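Local coordinates for bifunctional thiamine biosynthesis protein ThiDN (Methanocaldococcus jannaschii DSM 2661, PDB 2PHP) that probably condenses a thiazole phosphate with hydroxymethylpyrimidine diphosphate to form thiamine phosphate through its C-terminal ThiN domain, the part present here, at residues B[132-135]-B[136-140]; B[117-120]-B[121-124]; B[88-91]-B[92-95]. One frame throughout, in Å; residues are numbered along the deposited sequence.

Interaction 1 (B[132-135]-B[136-140])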
ATOM      1  N   TRP B 132      15.331 -31.096  -0.212  1.00 36.66           N
ATOM      2  CA  TRP B 132      16.372 -31.925   0.368  1.00 38.04           C
ATOM      3  C   TRP B 132      16.691 -31.545   1.815  1.00 38.06           C
ATOM      4  O   TRP B 132      16.789 -32.414   2.687  1.00 38.25           O
ATOM      5  CB  TRP B 132      17.637 -31.821  -0.485  1.00 39.55           C
ATOM      6  CG  TRP B 132      18.840 -32.358   0.193  1.00 41.99           C
ATOM      7  CD1 TRP B 132      19.224 -33.666   0.278  1.00 41.76           C
ATOM      8  CD2 TRP B 132      19.780 -31.609   0.970  1.00 42.83           C
ATOM      9  NE1 TRP B 132      20.346 -33.775   1.066  1.00 43.26           N
ATOM     10  CE2 TRP B 132      20.709 -32.529   1.501  1.00 43.14           C
ATOM     11  CE3 TRP B 132      19.927 -30.247   1.266  1.00 43.25           C
ATOM     12  CZ2 TRP B 132      21.773 -32.130   2.322  1.00 43.60           C
ATOM     13  CZ3 TRP B 132      20.985 -29.850   2.081  1.00 42.99           C
ATOM     14  CH2 TRP B 132      21.895 -30.790   2.598  1.00 44.01           C
ATOM     15  N   GLY B 133      16.865 -30.250   2.059  1.00 36.75           N
ATOM     16  CA  GLY B 133      17.186 -29.780   3.397  1.00 35.87           C
ATOM     17  C   GLY B 133      16.105 -30.083   4.417  1.00 36.71           C
ATOM     18  O   GLY B 133      16.397 -30.450   5.557  1.00 34.85           O
ATOM     19  N   THR B 134      14.850 -29.911   4.012  1.00 35.58           N
ATOM     20  CA  THR B 134      13.733 -30.179   4.904  1.00 37.21           C
ATOM     21  C   THR B 134      13.718 -31.670   5.224  1.00 38.43           C
ATOM     22  O   THR B 134      13.576 -32.065   6.383  1.00 36.89           O
ATOM     23  CB  THR B 134      12.390 -29.780   4.258  1.00 37.12           C
ATOM     24  OG1 THR B 134      12.368 -28.362   4.042  1.00 37.02           O
ATOM     25  CG2 THR B 134      11.222 -30.175   5.156  1.00 35.26           C
ATOM     26  N   LYS B 135      13.877 -32.492   4.190  1.00 40.44           N
ATOM     27  CA  LYS B 135      13.891 -33.942   4.361  1.00 41.73           C
ATOM     28  C   LYS B 135      14.988 -34.328   5.357  1.00 41.08           C
ATOM     29  O   LYS B 135      14.716 -34.983   6.361  1.00 42.63           O
ATOM     30  CB  LYS B 135      14.128 -34.625   3.009  1.00 43.26           C
ATOM     31  CG  LYS B 135      13.968 -36.131   3.020  1.00 45.45           C
ATOM     32  CD  LYS B 135      14.095 -36.683   1.604  1.00 49.44           C
ATOM     33  CE  LYS B 135      13.906 -38.191   1.556  1.00 51.31           C
ATOM     34  NZ  LYS B 135      13.897 -38.668   0.141  1.00 52.61           N
ATOM     35  N   ILE B 136      16.219 -33.903   5.091  1.00 41.06           N
ATOM     36  CA  ILE B 136      17.338 -34.203   5.984  1.00 41.58           C
ATOM     37  C   ILE B 136      17.037 -33.804   7.429  1.00 41.04           C
ATOM     38  O   ILE B 136      17.216 -34.598   8.356  1.00 41.49           O
ATOM     39  CB  ILE B 136      18.623 -33.463   5.553  1.00 43.76           C
ATOM     40  CG1 ILE B 136      19.135 -34.022   4.226  1.00 45.65           C
ATOM     41  CG2 ILE B 136      19.690 -33.602   6.632  1.00 45.21           C
ATOM     42  CD1 ILE B 136      19.499 -35.490   4.283  1.00 46.26           C
ATOM     43  N   ALA B 137      16.588 -32.566   7.614  1.00 40.23           N
ATOM     44  CA  ALA B 137      16.269 -32.048   8.937  1.00 40.37           C
ATOM     45  C   ALA B 137      15.211 -32.887   9.640  1.00 41.22           C
ATOM     46  O   ALA B 137      15.291 -33.119  10.847  1.00 41.87           O
ATOM     47  CB  ALA B 137      15.795 -30.597   8.834  1.00 40.01           C
ATOM     48  N   CYS B 138      14.209 -33.329   8.893  1.00 40.70           N
ATOM     49  CA  CYS B 138      13.156 -34.133   9.486  1.00 42.87           C
ATOM     50  C   CYS B 138      13.631 -35.562   9.787  1.00 43.88           C
ATOM     51  O   CYS B 138      13.361 -36.089  10.867  1.00 43.55           O
ATOM     52  CB  CYS B 138      11.920 -34.131   8.572  1.00 42.13           C
ATOM     53  SG  CYS B 138      11.042 -32.521   8.551  1.00 39.84           S
ATOM     54  N   GLU B 139      14.355 -36.177   8.853  1.00 45.63           N
ATOM     55  CA  GLU B 139      14.858 -37.534   9.069  1.00 47.40           C
ATOM     56  C   GLU B 139      15.803 -37.532  10.268  1.00 47.19           C
ATOM     57  O   GLU B 139      15.845 -38.487  11.040  1.00 47.69           O
ATOM     58  CB  GLU B 139      15.596 -38.048   7.823  1.00 47.51           C
ATOM     59  CG  GLU B 139      14.752 -38.023   6.554  1.00 50.73           C
ATOM     60  CD  GLU B 139      15.431 -38.690   5.366  1.00 52.57           C
ATOM     61  OE1 GLU B 139      16.656 -38.506   5.192  1.00 53.85           O
ATOM     62  OE2 GLU B 139      14.734 -39.388   4.595  1.00 53.32           O
ATOM     63  N   LYS B 140      16.549 -36.445  10.426  1.00 47.12           N
ATOM     64  CA  LYS B 140      17.492 -36.312  11.531  1.00 46.49           C
ATOM     65  C   LYS B 140      16.771 -36.154  12.869  1.00 46.53           C
ATOM     66  O   LYS B 140      17.277 -36.579  13.909  1.00 45.94           O
ATOM     67  CB  LYS B 140      18.405 -35.105  11.294  1.00 47.52           C
ATOM     68  CG  LYS B 140      19.347 -34.810  12.445  1.00 48.76           C
ATOM     69  CD  LYS B 140      19.970 -33.416  12.343  1.00 51.31           C
ATOM     70  CE  LYS B 140      21.032 -33.302  11.245  1.00 52.45           C
ATOM     71  NZ  LYS B 140      20.511 -33.479   9.859  1.00 53.83           N
TER
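I136 lays CG1 over one face of the W132 indole, one helix turn back. CG1 is 3.7 Å from the centroid of the five-membered ring of W132 and 27° off the ring normal, which makes a CH-pi contact. The carbon is offset toward the rim, and W132 NE1 is its nearest ring atom at 3.4 Å. With chi1 at -68°, I136 holds CG1 on the side of its own backbone N, facing back toward W132. The backbone adds a nearly straight bond from I136 N to W132 O, 2.9 Å long. A serine in place of W132 has no ring, so I136 CG1 would probably lose its CH-pi partner, P124 its packing on the opposite face, and a gap would open beside the loop.

A137 continues the helix, its N bonded to G133 O at 3.0 Å. Its CB packs on I148 of the sheet. C138 N bonds to T134 O at 2.9 Å. The C138 sulfur lies near the T134 methyl, and both side chains also meet I148. The T134 hydroxyl is bonded to M130 O, one turn earlier.

E139 N bonds to K135 O at 2.8 Å. The E139 carboxylate crosses the extended K135 chain at a slant, with E139 OE2 3.4 Å from K135 CE. The ammonium does not close a salt bridge: K135 NZ stays 4.6 Å from E139 OE2. Helix 129-141 links strands 115-117 and 147-150 as a beta-alpha-beta unit; ordinary bonds carry its backbone, side chains add CH-pi contact on one flank and, on an exposed flank, opposite charges probably only weakly attracted.

Interaction 2 (B[117-120]-B[121-124])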
ATOM      1  N   SER B 117      18.086 -29.135  11.770  1.00 37.75           N
ATOM      2  CA  SER B 117      18.704 -28.331  10.727  1.00 38.97           C
ATOM      3  C   SER B 117      19.327 -29.145   9.594  1.00 38.77           C
ATOM      4  O   SER B 117      19.216 -30.369   9.555  1.00 38.68           O
ATOM      5  CB  SER B 117      19.772 -27.444  11.363  1.00 38.50           C
ATOM      6  OG  SER B 117      20.717 -28.241  12.054  1.00 39.47           O
ATOM      7  N   PHE B 118      19.967 -28.436   8.669  1.00 39.10           N
ATOM      8  CA  PHE B 118      20.650 -29.041   7.529  1.00 39.94           C
ATOM      9  C   PHE B 118      21.794 -28.116   7.118  1.00 40.66           C
ATOM     10  O   PHE B 118      21.795 -26.929   7.460  1.00 40.40           O
ATOM     11  CB  PHE B 118      19.680 -29.265   6.355  1.00 39.39           C
ATOM     12  CG  PHE B 118      19.188 -27.999   5.717  1.00 39.90           C
ATOM     13  CD1 PHE B 118      19.940 -27.353   4.738  1.00 40.51           C
ATOM     14  CD2 PHE B 118      17.972 -27.446   6.098  1.00 38.96           C
ATOM     15  CE1 PHE B 118      19.483 -26.170   4.148  1.00 39.84           C
ATOM     16  CE2 PHE B 118      17.509 -26.268   5.518  1.00 38.66           C
ATOM     17  CZ  PHE B 118      18.267 -25.628   4.541  1.00 39.32           C
ATOM     18  N   ASP B 119      22.756 -28.666   6.382  1.00 41.43           N
ATOM     19  CA  ASP B 119      23.936 -27.922   5.948  1.00 43.02           C
ATOM     20  C   ASP B 119      23.974 -27.754   4.437  1.00 42.16           C
ATOM     21  O   ASP B 119      24.117 -28.735   3.708  1.00 42.37           O
ATOM     22  CB  ASP B 119      25.201 -28.663   6.394  1.00 45.66           C
ATOM     23  CG  ASP B 119      26.472 -27.853   6.169  1.00 47.42           C
ATOM     24  OD1 ASP B 119      26.529 -27.070   5.198  1.00 48.37           O
ATOM     25  OD2 ASP B 119      27.422 -28.009   6.963  1.00 49.65           O
ATOM     26  N   ARG B 120      23.874 -26.513   3.969  1.00 41.62           N
ATOM     27  CA  ARG B 120      23.892 -26.242   2.534  1.00 43.22           C
ATOM     28  C   ARG B 120      25.123 -26.830   1.845  1.00 44.25           C
ATOM     29  O   ARG B 120      25.066 -27.182   0.670  1.00 44.03           O
ATOM     30  CB  ARG B 120      23.802 -24.728   2.268  1.00 41.67           C
ATOM     31  CG  ARG B 120      22.384 -24.149   2.443  1.00 41.73           C
ATOM     32  CD  ARG B 120      22.382 -22.619   2.392  1.00 39.22           C
ATOM     33  NE  ARG B 120      21.054 -22.040   2.600  1.00 37.14           N
ATOM     34  CZ  ARG B 120      20.102 -21.975   1.670  1.00 34.75           C
ATOM     35  NH1 ARG B 120      20.319 -22.446   0.452  1.00 31.58           N
ATOM     36  NH2 ARG B 120      18.922 -21.446   1.965  1.00 34.17           N
ATOM     37  N   LYS B 121      26.229 -26.957   2.577  1.00 45.38           N
ATOM     38  CA  LYS B 121      27.446 -27.520   1.994  1.00 47.67           C
ATOM     39  C   LYS B 121      27.314 -29.021   1.709  1.00 48.63           C
ATOM     40  O   LYS B 121      28.019 -29.552   0.854  1.00 49.31           O
ATOM     41  CB  LYS B 121      28.642 -27.305   2.915  1.00 47.86           C
ATOM     42  CG  LYS B 121      28.966 -25.869   3.225  1.00 49.11           C
ATOM     43  CD  LYS B 121      30.234 -25.775   4.058  1.00 52.07           C
ATOM     44  CE  LYS B 121      30.104 -26.419   5.446  1.00 53.74           C
ATOM     45  NZ  LYS B 121      29.846 -27.892   5.452  1.00 53.66           N
ATOM     46  N   GLU B 122      26.411 -29.701   2.416  1.00 49.89           N
ATOM     47  CA  GLU B 122      26.198 -31.144   2.229  1.00 50.68           C
ATOM     48  C   GLU B 122      25.131 -31.473   1.176  1.00 50.76           C
ATOM     49  O   GLU B 122      24.737 -32.631   1.039  1.00 51.25           O
ATOM     50  CB  GLU B 122      25.773 -31.810   3.548  1.00 52.02           C
ATOM     51  CG  GLU B 122      26.780 -31.736   4.697  1.00 56.52           C
ATOM     52  CD  GLU B 122      28.050 -32.553   4.450  1.00 60.08           C
ATOM     53  OE1 GLU B 122      27.939 -33.762   4.148  1.00 61.86           O
ATOM     54  OE2 GLU B 122      29.163 -31.994   4.572  1.00 62.10           O
ATOM     55  N   GLU B 123      24.660 -30.472   0.436  1.00 51.00           N
ATOM     56  CA  GLU B 123      23.628 -30.721  -0.568  1.00 51.21           C
ATOM     57  C   GLU B 123      24.159 -31.544  -1.730  1.00 50.98           C
ATOM     58  O   GLU B 123      25.199 -31.228  -2.301  1.00 51.38           O
ATOM     59  CB  GLU B 123      23.057 -29.409  -1.112  1.00 50.95           C
ATOM     60  CG  GLU B 123      21.825 -29.604  -1.999  1.00 51.25           C
ATOM     61  CD  GLU B 123      21.377 -28.328  -2.691  1.00 52.78           C
ATOM     62  OE1 GLU B 123      21.277 -27.286  -2.010  1.00 53.54           O
ATOM     63  OE2 GLU B 123      21.115 -28.365  -3.914  1.00 52.96           O
ATOM     64  N   PRO B 124      23.444 -32.619  -2.092  1.00 51.55           N
ATOM     65  CA  PRO B 124      23.832 -33.502  -3.196  1.00 52.60           C
ATOM     66  C   PRO B 124      23.461 -32.896  -4.550  1.00 54.08           C
ATOM     67  O   PRO B 124      22.807 -31.854  -4.620  1.00 53.17           O
ATOM     68  CB  PRO B 124      23.041 -34.771  -2.905  1.00 51.62           C
ATOM     69  CG  PRO B 124      21.760 -34.215  -2.357  1.00 51.32           C
ATOM     70  CD  PRO B 124      22.266 -33.158  -1.388  1.00 50.77           C
TER
HETATM   71  O   HOH W   1      23.422 -26.062  -1.038  1.00 42.54           O
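D119 and K121 form the one salt bridge of this turn, with D119 OD2 2.9 Å from K121 NZ. The lysine chain bends at chi3 and chi4 and curls back, bringing NZ to the carboxylate from above its plane.

Hydrogen bonds from backbone N-H groups come next. K121 N reaches D119 OD1 at 2.6 Å, on the anti side of the carboxylate and 30° out of its plane. Both carboxylate oxygens are therefore used by the same lysine, which should limit rotation of the group. The D119 side chain can do this because CG stands trans to its own N (chi1 -171°). E122 N bonds to D119 O at 2.8 Å. E123 N makes only a weak bond to R120 O, 3.3 Å long.

One water bridges R120 and E123. It donates to R120 O at 2.6 Å and to E123 OE1 at 2.7 Å. E123 OE1 also pairs with the T129 hydroxyl at the start of helix 129-141, and the R120 guanidinium forms a salt bridge with D150.

The bond from K121 N to D119 OD1 defines an Asx turn. Here it leads into a short 3-10 turn in the loop between strand 115-117 and helix 129-141.

Interaction 3 (B[88-91]-B[92-95])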
ATOM      1  N   LYS B  88       5.258 -34.951   4.285  1.00 39.20           N
ATOM      2  CA  LYS B  88       5.557 -36.363   4.035  1.00 39.75           C
ATOM      3  C   LYS B  88       5.887 -37.079   5.346  1.00 40.36           C
ATOM      4  O   LYS B  88       5.790 -38.307   5.442  1.00 41.08           O
ATOM      5  CB  LYS B  88       6.741 -36.498   3.071  1.00 40.16           C
ATOM      6  CG  LYS B  88       6.484 -35.955   1.664  1.00 43.51           C
ATOM      7  CD  LYS B  88       5.335 -36.689   0.991  1.00 47.33           C
ATOM      8  CE  LYS B  88       5.087 -36.199  -0.440  1.00 50.96           C
ATOM      9  NZ  LYS B  88       4.002 -36.990  -1.122  1.00 51.31           N
ATOM     10  N   PHE B  89       6.286 -36.305   6.354  1.00 39.55           N
ATOM     11  CA  PHE B  89       6.619 -36.848   7.665  1.00 38.81           C
ATOM     12  C   PHE B  89       5.438 -36.722   8.616  1.00 38.91           C
ATOM     13  O   PHE B  89       5.210 -37.596   9.450  1.00 39.83           O
ATOM     14  CB  PHE B  89       7.833 -36.122   8.240  1.00 39.70           C
ATOM     15  CG  PHE B  89       9.105 -36.429   7.519  1.00 40.42           C
ATOM     16  CD1 PHE B  89       9.991 -37.375   8.022  1.00 40.44           C
ATOM     17  CD2 PHE B  89       9.398 -35.806   6.310  1.00 40.21           C
ATOM     18  CE1 PHE B  89      11.154 -37.700   7.328  1.00 41.93           C
ATOM     19  CE2 PHE B  89      10.551 -36.122   5.608  1.00 42.13           C
ATOM     20  CZ  PHE B  89      11.436 -37.074   6.118  1.00 42.88           C
ATOM     21  N   ASN B  90       4.686 -35.634   8.483  1.00 36.94           N
ATOM     22  CA  ASN B  90       3.515 -35.400   9.319  1.00 35.70           C
ATOM     23  C   ASN B  90       2.510 -34.588   8.498  1.00 36.83           C
ATOM     24  O   ASN B  90       2.628 -33.368   8.387  1.00 36.97           O
ATOM     25  CB  ASN B  90       3.910 -34.631  10.586  1.00 33.47           C
ATOM     26  CG  ASN B  90       2.724 -34.355  11.497  1.00 34.99           C
ATOM     27  OD1 ASN B  90       1.590 -34.689  11.164  1.00 35.02           O
ATOM     28  ND2 ASN B  90       2.980 -33.737  12.648  1.00 33.17           N
ATOM     29  N   PRO B  91       1.496 -35.257   7.926  1.00 36.94           N
ATOM     30  CA  PRO B  91       0.488 -34.569   7.115  1.00 36.11           C
ATOM     31  C   PRO B  91      -0.283 -33.485   7.864  1.00 35.50           C
ATOM     32  O   PRO B  91      -1.023 -32.723   7.249  1.00 36.92           O
ATOM     33  CB  PRO B  91      -0.408 -35.710   6.639  1.00 36.49           C
ATOM     34  CG  PRO B  91      -0.365 -36.653   7.794  1.00 38.50           C
ATOM     35  CD  PRO B  91       1.109 -36.661   8.152  1.00 37.24           C
ATOM     36  N   GLU B  92      -0.108 -33.414   9.181  1.00 32.41           N
ATOM     37  CA  GLU B  92      -0.788 -32.401   9.981  1.00 33.06           C
ATOM     38  C   GLU B  92      -0.124 -31.032   9.821  1.00 30.54           C
ATOM     39  O   GLU B  92      -0.721 -30.006  10.126  1.00 29.80           O
ATOM     40  CB  GLU B  92      -0.775 -32.775  11.469  1.00 38.07           C
ATOM     41  CG  GLU B  92      -1.999 -33.530  11.964  1.00 46.76           C
ATOM     42  CD  GLU B  92      -2.014 -33.665  13.485  1.00 51.57           C
ATOM     43  OE1 GLU B  92      -3.016 -34.178  14.021  1.00 55.50           O
ATOM     44  OE2 GLU B  92      -1.029 -33.262  14.145  1.00 54.95           O
ATOM     45  N   ILE B  93       1.118 -31.024   9.359  1.00 28.49           N
ATOM     46  CA  ILE B  93       1.859 -29.774   9.175  1.00 29.14           C
ATOM     47  C   ILE B  93       1.515 -29.114   7.830  1.00 28.44           C
ATOM     48  O   ILE B  93       1.894 -29.611   6.774  1.00 28.76           O
ATOM     49  CB  ILE B  93       3.375 -30.046   9.268  1.00 28.50           C
ATOM     50  CG1 ILE B  93       3.707 -30.596  10.659  1.00 30.99           C
ATOM     51  CG2 ILE B  93       4.171 -28.770   9.002  1.00 27.80           C
ATOM     52  CD1 ILE B  93       3.396 -29.622  11.801  1.00 34.05           C
ATOM     53  N   ARG B  94       0.796 -27.992   7.882  1.00 27.84           N
ATOM     54  CA  ARG B  94       0.388 -27.280   6.669  1.00 27.79           C
ATOM     55  C   ARG B  94       0.909 -25.840   6.554  1.00 28.42           C
ATOM     56  O   ARG B  94       0.632 -25.169   5.561  1.00 28.04           O
ATOM     57  CB  ARG B  94      -1.146 -27.252   6.571  1.00 27.10           C
ATOM     58  CG  ARG B  94      -1.795 -28.624   6.621  1.00 24.15           C
ATOM     59  CD  ARG B  94      -3.315 -28.548   6.539  1.00 26.33           C
ATOM     60  NE  ARG B  94      -3.929 -27.900   7.703  1.00 27.32           N
ATOM     61  CZ  ARG B  94      -4.376 -26.648   7.716  1.00 26.45           C
ATOM     62  NH1 ARG B  94      -4.285 -25.903   6.627  1.00 29.54           N
ATOM     63  NH2 ARG B  94      -4.911 -26.138   8.821  1.00 26.72           N
ATOM     64  N   ALA B  95       1.666 -25.362   7.539  1.00 26.98           N
ATOM     65  CA  ALA B  95       2.145 -23.980   7.487  1.00 27.45           C
ATOM     66  C   ALA B  95       3.601 -23.744   7.859  1.00 28.43           C
ATOM     67  O   ALA B  95       4.201 -24.500   8.635  1.00 28.65           O
ATOM     68  CB  ALA B  95       1.250 -23.094   8.354  1.00 25.69           C
TER
HETATM   69  O   HOH W   2       1.337 -32.941  14.679  1.00 45.13           O
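N90 supplies two oxygens to the same turn, and both are met from above their carbonyl planes. E92 N bonds to N90 OD1 at 2.9 Å, 50° out of the amide plane. I93 N bonds to N90 O at 3.0 Å, with a straight N-H but 41° out of the carbonyl plane. N90 CG stands anti to the backbone N (chi1 180°), and this brings OD1 to E92 N.

E92 CB packs close against the same amide, 3.1 Å from N90 OD1. On the other branch, N90 ND2 lies 3.8 Å from I93 CG1, the side chains crossing at about a right angle. N90 ND2 also donates to a water 2.7 Å away. That water lies next to E92 OE2, but their separation is very short, so the bridge is doubtful. E92 OE2 has a weak and long ion pair with R165.

P91 fills the second position of the turn. Beyond it, R94 is held by a salt bridge to E39 and a bond to S40 O. The whole is an Asx turn superposed on a type I beta turn from N90 to I93. It is followed by a classic beta bulge, R94 and A95 facing G164, where strand 95-100 begins.

In the fold
Along the chain the order is interaction 3, interaction 2, interaction 1, all within the ThiN domain. Interactions 2 and 1 are neighbours, with centres about 9 Å apart. The loop of interaction 2 leaves strand 115-117 and leads to helix 129-141, which holds interaction 1 and runs on to strand 147-150, parallel to 115-117. W132 packs back on this loop. Interaction 3 joins helix 77-87 to strand 95-100; its centre is about 13 Å from that of interaction 1, and F89 touches C138 and E139. The centres of interactions 2 and 3 are about 22 Å apart, their nearest atoms about 11 Å. Helix 129-141 thus lies between two turns that serve different strands of one mixed sheet.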